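Local coordinates for protein carbon monoxide dehydrogenase (Thermococcus sp. AM4, PDB 6T7J) that probably catalyses the reversible oxidation of carbon monoxide to carbon dioxide with ferredoxin as electron partner, at a nickel-iron-sulfur cluster that is nickel-free in this crystal, at residues E30-A35 against V349-C354; F417-I422 against L529-A534. All coordinates share one frame; numbering follows the deposited sequence.

Interaction 1 of 2, residues E30-A35 against V349-C354; sequences EGIKTA and VDVAQC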
loop_
_atom_site.group_PDB
_atom_site.type_symbol
_atom_site.label_atom_id
_atom_site.label_comp_id
_atom_site.label_asym_id
_atom_site.label_seq_id
_atom_site.Cartn_x
_atom_site.Cartn_y
_atom_site.Cartn_z
ATOM N N GLU A 30 -24.787 17.389 26.079
ATOM C CA GLU A 30 -25.030 18.118 24.842
ATOM C C GLU A 30 -25.427 17.210 23.685
ATOM O O GLU A 30 -25.784 17.716 22.616
ATOM C CB GLU A 30 -23.788 18.926 24.450
ATOM C CG GLU A 30 -23.819 20.372 24.913
ATOM C CD GLU A 30 -22.431 20.944 25.109
ATOM O OE1 GLU A 30 -22.098 21.317 26.253
ATOM O OE2 GLU A 30 -21.673 21.018 24.120
ATOM N N GLY A 31 -25.374 15.893 23.871
ATOM C CA GLY A 31 -25.719 14.976 22.804
ATOM C C GLY A 31 -24.668 14.849 21.727
ATOM O O GLY A 31 -25.009 14.641 20.558
ATOM N N ILE A 32 -23.394 14.971 22.087
ATOM C CA ILE A 32 -22.286 14.921 21.140
ATOM C C ILE A 32 -21.529 13.620 21.371
ATOM O O ILE A 32 -21.052 13.360 22.483
ATOM C CB ILE A 32 -21.359 16.136 21.291
ATOM C CG1 ILE A 32 -22.102 17.418 20.906
ATOM C CG2 ILE A 32 -20.111 15.962 20.444
ATOM C CD1 ILE A 32 -21.308 18.682 21.148
ATOM N N LYS A 33 -21.417 12.808 20.322
ATOM C CA LYS A 33 -20.738 11.523 20.423
ATOM C C LYS A 33 -19.228 11.712 20.361
ATOM O O LYS A 33 -18.719 12.461 19.523
ATOM C CB LYS A 33 -21.191 10.586 19.303
ATOM C CG LYS A 33 -22.683 10.293 19.286
ATOM C CD LYS A 33 -22.992 9.086 18.410
ATOM C CE LYS A 33 -24.472 8.998 18.084
ATOM N NZ LYS A 33 -24.820 7.720 17.407
ATOM N N THR A 34 -18.515 11.030 21.251
ATOM C CA THR A 34 -17.063 10.964 21.219
ATOM C C THR A 34 -16.630 9.591 20.714
ATOM O O THR A 34 -17.456 8.737 20.374
ATOM C CB THR A 34 -16.471 11.254 22.601
ATOM O OG1 THR A 34 -16.554 10.080 23.420
ATOM C CG2 THR A 34 -17.215 12.397 23.273
ATOM N N ALA A 35 -15.313 9.379 20.666
ATOM C CA ALA A 35 -14.790 8.094 20.215
ATOM C C ALA A 35 -15.230 6.955 21.127
ATOM O O ALA A 35 -15.413 5.824 20.664
ATOM C CB ALA A 35 -13.264 8.148 20.126
ATOM N N VAL A 349 -15.001 17.304 12.860
ATOM C CA VAL A 349 -15.868 18.222 12.129
ATOM C C VAL A 349 -17.270 18.199 12.724
ATOM O O VAL A 349 -17.821 19.244 13.091
ATOM C CB VAL A 349 -15.876 17.883 10.628
ATOM C CG1 VAL A 349 -17.050 18.557 9.939
ATOM C CG2 VAL A 349 -14.568 18.317 9.994
ATOM N N ASP A 350 -17.849 17.002 12.858
ATOM C CA ASP A 350 -19.163 16.854 13.480
ATOM C C ASP A 350 -19.245 17.622 14.788
ATOM O O ASP A 350 -20.092 18.506 14.955
ATOM C CB ASP A 350 -19.461 15.380 13.721
ATOM C CG ASP A 350 -19.913 14.689 12.485
ATOM O OD1 ASP A 350 -20.818 15.169 11.778
ATOM O OD2 ASP A 350 -19.323 13.655 12.200
ATOM N N VAL A 351 -18.341 17.307 15.719
ATOM C CA VAL A 351 -18.311 17.986 17.013
ATOM C C VAL A 351 -18.226 19.495 16.816
ATOM O O VAL A 351 -18.984 20.265 17.422
ATOM C CB VAL A 351 -17.143 17.456 17.863
ATOM C CG1 VAL A 351 -17.066 18.191 19.190
ATOM C CG2 VAL A 351 -17.290 15.960 18.082
ATOM N N ALA A 352 -17.326 19.937 15.931
ATOM C CA ALA A 352 -17.133 21.370 15.743
ATOM C C ALA A 352 -18.380 22.049 15.202
ATOM O O ALA A 352 -18.543 23.260 15.388
ATOM C CB ALA A 352 -15.953 21.636 14.808
ATOM N N GLN A 353 -19.267 21.299 14.546
ATOM C CA GLN A 353 -20.480 21.900 14.014
ATOM C C GLN A 353 -21.520 22.176 15.089
ATOM O O GLN A 353 -22.508 22.863 14.808
ATOM C CB GLN A 353 -21.070 21.012 12.917
ATOM C CG GLN A 353 -20.603 21.403 11.522
ATOM C CD GLN A 353 -20.819 20.309 10.496
ATOM O OE1 GLN A 353 -21.047 19.151 10.842
ATOM N NE2 GLN A 353 -20.747 20.674 9.221
ATOM N N CYS A 354 -21.328 21.672 16.305
ATOM C CA CYS A 354 -22.203 22.029 17.412
ATOM C C CYS A 354 -21.668 23.212 18.208
ATOM O O CYS A 354 -22.241 23.559 19.246
ATOM C CB CYS A 354 -22.422 20.820 18.326
ATOM S SG CYS A 354 -23.481 19.544 17.603
#

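Interaction 2 of 2, residues F417-I422 against L529-A534; sequences FSVEAI and LIALGA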
loop_
_atom_site.group_PDB
_atom_site.type_symbol
_atom_site.label_atom_id
_atom_site.label_comp_id
_atom_site.label_asym_id
_atom_site.label_seq_id
_atom_site.Cartn_x
_atom_site.Cartn_y
_atom_site.Cartn_z
ATOM N N PHE A 417 14.291 16.982 24.968
ATOM C CA PHE A 417 15.464 16.143 25.212
ATOM C C PHE A 417 15.776 15.341 23.953
ATOM O O PHE A 417 15.491 14.148 23.848
ATOM C CB PHE A 417 15.238 15.238 26.421
ATOM C CG PHE A 417 15.215 15.974 27.727
ATOM C CD1 PHE A 417 16.383 16.491 28.268
ATOM C CD2 PHE A 417 14.025 16.158 28.413
ATOM C CE1 PHE A 417 16.363 17.174 29.470
ATOM C CE2 PHE A 417 14.000 16.840 29.614
ATOM C CZ PHE A 417 15.171 17.349 30.143
ATOM N N SER A 418 16.375 16.021 22.981
ATOM C CA SER A 418 16.959 15.326 21.847
ATOM C C SER A 418 18.253 14.634 22.278
ATOM O O SER A 418 18.752 14.829 23.389
ATOM C CB SER A 418 17.224 16.299 20.699
ATOM O OG SER A 418 18.131 17.314 21.093
ATOM N N VAL A 419 18.797 13.808 21.380
ATOM C CA VAL A 419 20.052 13.122 21.679
ATOM C C VAL A 419 21.165 14.134 21.921
ATOM O O VAL A 419 21.996 13.967 22.823
ATOM C CB VAL A 419 20.411 12.144 20.546
ATOM C CG1 VAL A 419 21.707 11.418 20.867
ATOM C CG2 VAL A 419 19.280 11.151 20.327
ATOM N N GLU A 420 21.188 15.207 21.128
ATOM C CA GLU A 420 22.175 16.260 21.336
ATOM C C GLU A 420 22.000 16.915 22.700
ATOM O O GLU A 420 22.982 17.151 23.414
ATOM C CB GLU A 420 22.070 17.301 20.220
ATOM C CG GLU A 420 22.571 16.816 18.868
ATOM C CD GLU A 420 21.507 16.074 18.081
ATOM O OE1 GLU A 420 21.849 15.465 17.044
ATOM O OE2 GLU A 420 20.330 16.101 18.497
ATOM N N ALA A 421 20.754 17.209 23.081
ATOM C CA ALA A 421 20.501 17.817 24.383
ATOM C C ALA A 421 20.907 16.885 25.516
ATOM O O ALA A 421 21.460 17.329 26.530
ATOM C CB ALA A 421 19.027 18.200 24.506
ATOM N N ILE A 422 20.647 15.586 25.360
ATOM C CA ILE A 422 21.019 14.624 26.392
ATOM C C ILE A 422 22.533 14.545 26.533
ATOM O O ILE A 422 23.064 14.537 27.651
ATOM C CB ILE A 422 20.404 13.247 26.082
ATOM C CG1 ILE A 422 18.880 13.308 26.193
ATOM C CG2 ILE A 422 20.964 12.187 27.019
ATOM C CD1 ILE A 422 18.171 12.216 25.430
ATOM N N LEU A 529 16.391 5.482 18.320
ATOM C CA LEU A 529 17.284 4.595 17.584
ATOM C C LEU A 529 18.705 5.139 17.542
ATOM O O LEU A 529 19.667 4.361 17.552
ATOM C CB LEU A 529 16.761 4.374 16.164
ATOM C CG LEU A 529 15.517 3.496 16.031
ATOM C CD1 LEU A 529 15.269 3.142 14.571
ATOM C CD2 LEU A 529 15.648 2.239 16.877
ATOM N N ILE A 530 18.860 6.463 17.497
ATOM C CA ILE A 530 20.196 7.041 17.571
ATOM C C ILE A 530 20.793 6.803 18.951
ATOM O O ILE A 530 21.922 6.311 19.079
ATOM C CB ILE A 530 20.160 8.539 17.216
ATOM C CG1 ILE A 530 19.770 8.722 15.750
ATOM C CG2 ILE A 530 21.516 9.178 17.472
ATOM C CD1 ILE A 530 20.727 8.052 14.783
ATOM N N ALA A 531 20.024 7.104 20.003
ATOM C CA ALA A 531 20.527 6.985 21.368
ATOM C C ALA A 531 21.070 5.586 21.629
ATOM O O ALA A 531 22.261 5.407 21.916
ATOM C CB ALA A 531 19.422 7.335 22.365
ATOM N N LEU A 532 20.202 4.577 21.509
ATOM C CA LEU A 532 20.643 3.191 21.614
ATOM C C LEU A 532 21.841 2.932 20.710
ATOM O O LEU A 532 22.858 2.379 21.148
ATOM C CB LEU A 532 19.489 2.250 21.267
ATOM C CG LEU A 532 18.225 2.410 22.114
ATOM C CD1 LEU A 532 17.048 1.685 21.478
ATOM C CD2 LEU A 532 18.469 1.913 23.533
ATOM N N GLY A 533 21.752 3.373 19.450
ATOM C CA GLY A 533 22.851 3.157 18.523
ATOM C C GLY A 533 24.157 3.728 19.036
ATOM O O GLY A 533 25.215 3.111 18.891
ATOM N N ALA A 534 24.096 4.905 19.663
ATOM C CA ALA A 534 25.288 5.460 20.292
ATOM C C ALA A 534 25.750 4.571 21.438
ATOM O O ALA A 534 26.915 4.156 21.487
ATOM C CB ALA A 534 25.013 6.883 20.779
#

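Interaction 1 of 2, residues E30-A35 against V349-C354
The peptide carbonyl of Lys33 is the flat group that takes part here: Val351 CG2 stands 4.0 Å from Lys33 O and meets the oxygen nearly end-on, the C=O...CG2 angle being about 155°, so the methyl does not lie over a peptide face. The rest of the meeting is aliphatic, with Ile32 touching Val351 with one branch and Cys354 with the other. The nearest CA atoms are those of Ile32 and Val351, 6.5 Å apart, and the two side chains cross at about a right angle. Ile32 CG2 abuts the fork of the valine, 3.7 Å from Val351 CG2 and 4.0 Å from Val351 CG1. The other branch of the isoleucine serves a different neighbour. Its chi2 of 175° keeps the chain extended, which carries Ile32 CD1 to 3.7 Å from Cys354 CB; behind it Ile32 CG1 lies 4.2 Å from Cys354 SG. One buried side chain thus touches two residues three apart in 349-354, and Cys354 N bonds to Val351 O at 3.0 Å. Together the segments bury 168 Å².

The linker is defined at both ends: Gly31, with positive phi, closes helix 20-30 in a Schellman motif, and Thr34 OG1 caps Trp36 N at the start of helix 35-42. Helix 325-330 adds Glu326, Ile329 and Ile330 around Val351, and Asp350 forms a salt bridge with Lys74 of the second subunit. Because helix 347-352 joins parallel strands 336-339 and 358-361, the contact lays an N-terminal interhelical linker against the helix of a beta-alpha-beta crossover in a Rossmann-like domain.

Interaction 2 of 2, residues F417-I422 against L529-A534
Val419 and Ile530 cross at about a right angle, and the contact between helices 419-425 and 525-538 is built on that crossing. Ile530 CG2 sits against the forked end of the valine, 4.1 Å from both Val419 CG1 and Val419 CG2, so the single methyl faces the pair instead of touching one branch. The first torsions account for this. In Val419 chi1 is -179°, setting CG1 anti to the backbone N and CG2 beside it; in Ile530 it is CG2 that lies anti to N, while CG1 swings beside N and leads the longer branch away, the side chain also touching Met232 of helix 212-242.

Val419 CG2 has a second task. It reaches the backbone of the facing helix, 4.1 Å from Ala531 N, and stands 4.3 Å from Ala531 CB. Consistent with the small size of Ala531, the Val419 and Ala531 CA atoms are 6.2 Å apart. Only 121 Å² is buried in all, and the three touching residues are each partly exposed, so this is a modest apolar contact near the surface.

Val419 stands in the first turn of its helix, whose start is capped by Ser418. The serine is the N-cap: its OG accepts from Ala421 N at 3.3 Å with an N-H...O angle of 161°, and it is also hydrogen-bonded to Pro245 O. Phe417, just before, shares backbone hydrogen bonding with His518 in strand 516-518. Helix 525-538 connects that strand to 548-552 of the same parallel sheet, so a capped helix start is packed on the crossover helix of a Rossmann-like alpha/beta domain.

Interaction 1 closes before interaction 2 opens along the chain, and the two lie on opposite sides of the chain's centre, their centres 41 Å apart and their nearest atoms about 29 Å apart. They share no helix or strand. Each involves a helix linking strands of a different six-stranded parallel sheet, and both sheets have strand order 3-2-1-4-5-6: helix 347-352 belongs to the first, helix 525-538 to the second. The N-terminal linker meets a helix of the first sheet's layer, and helix 419-425 meets one of the second's. The pair therefore samples two similarly ordered alpha/beta domains; interaction 1 lies close to the second subunit, whereas no other chain touches the segments of interaction 2.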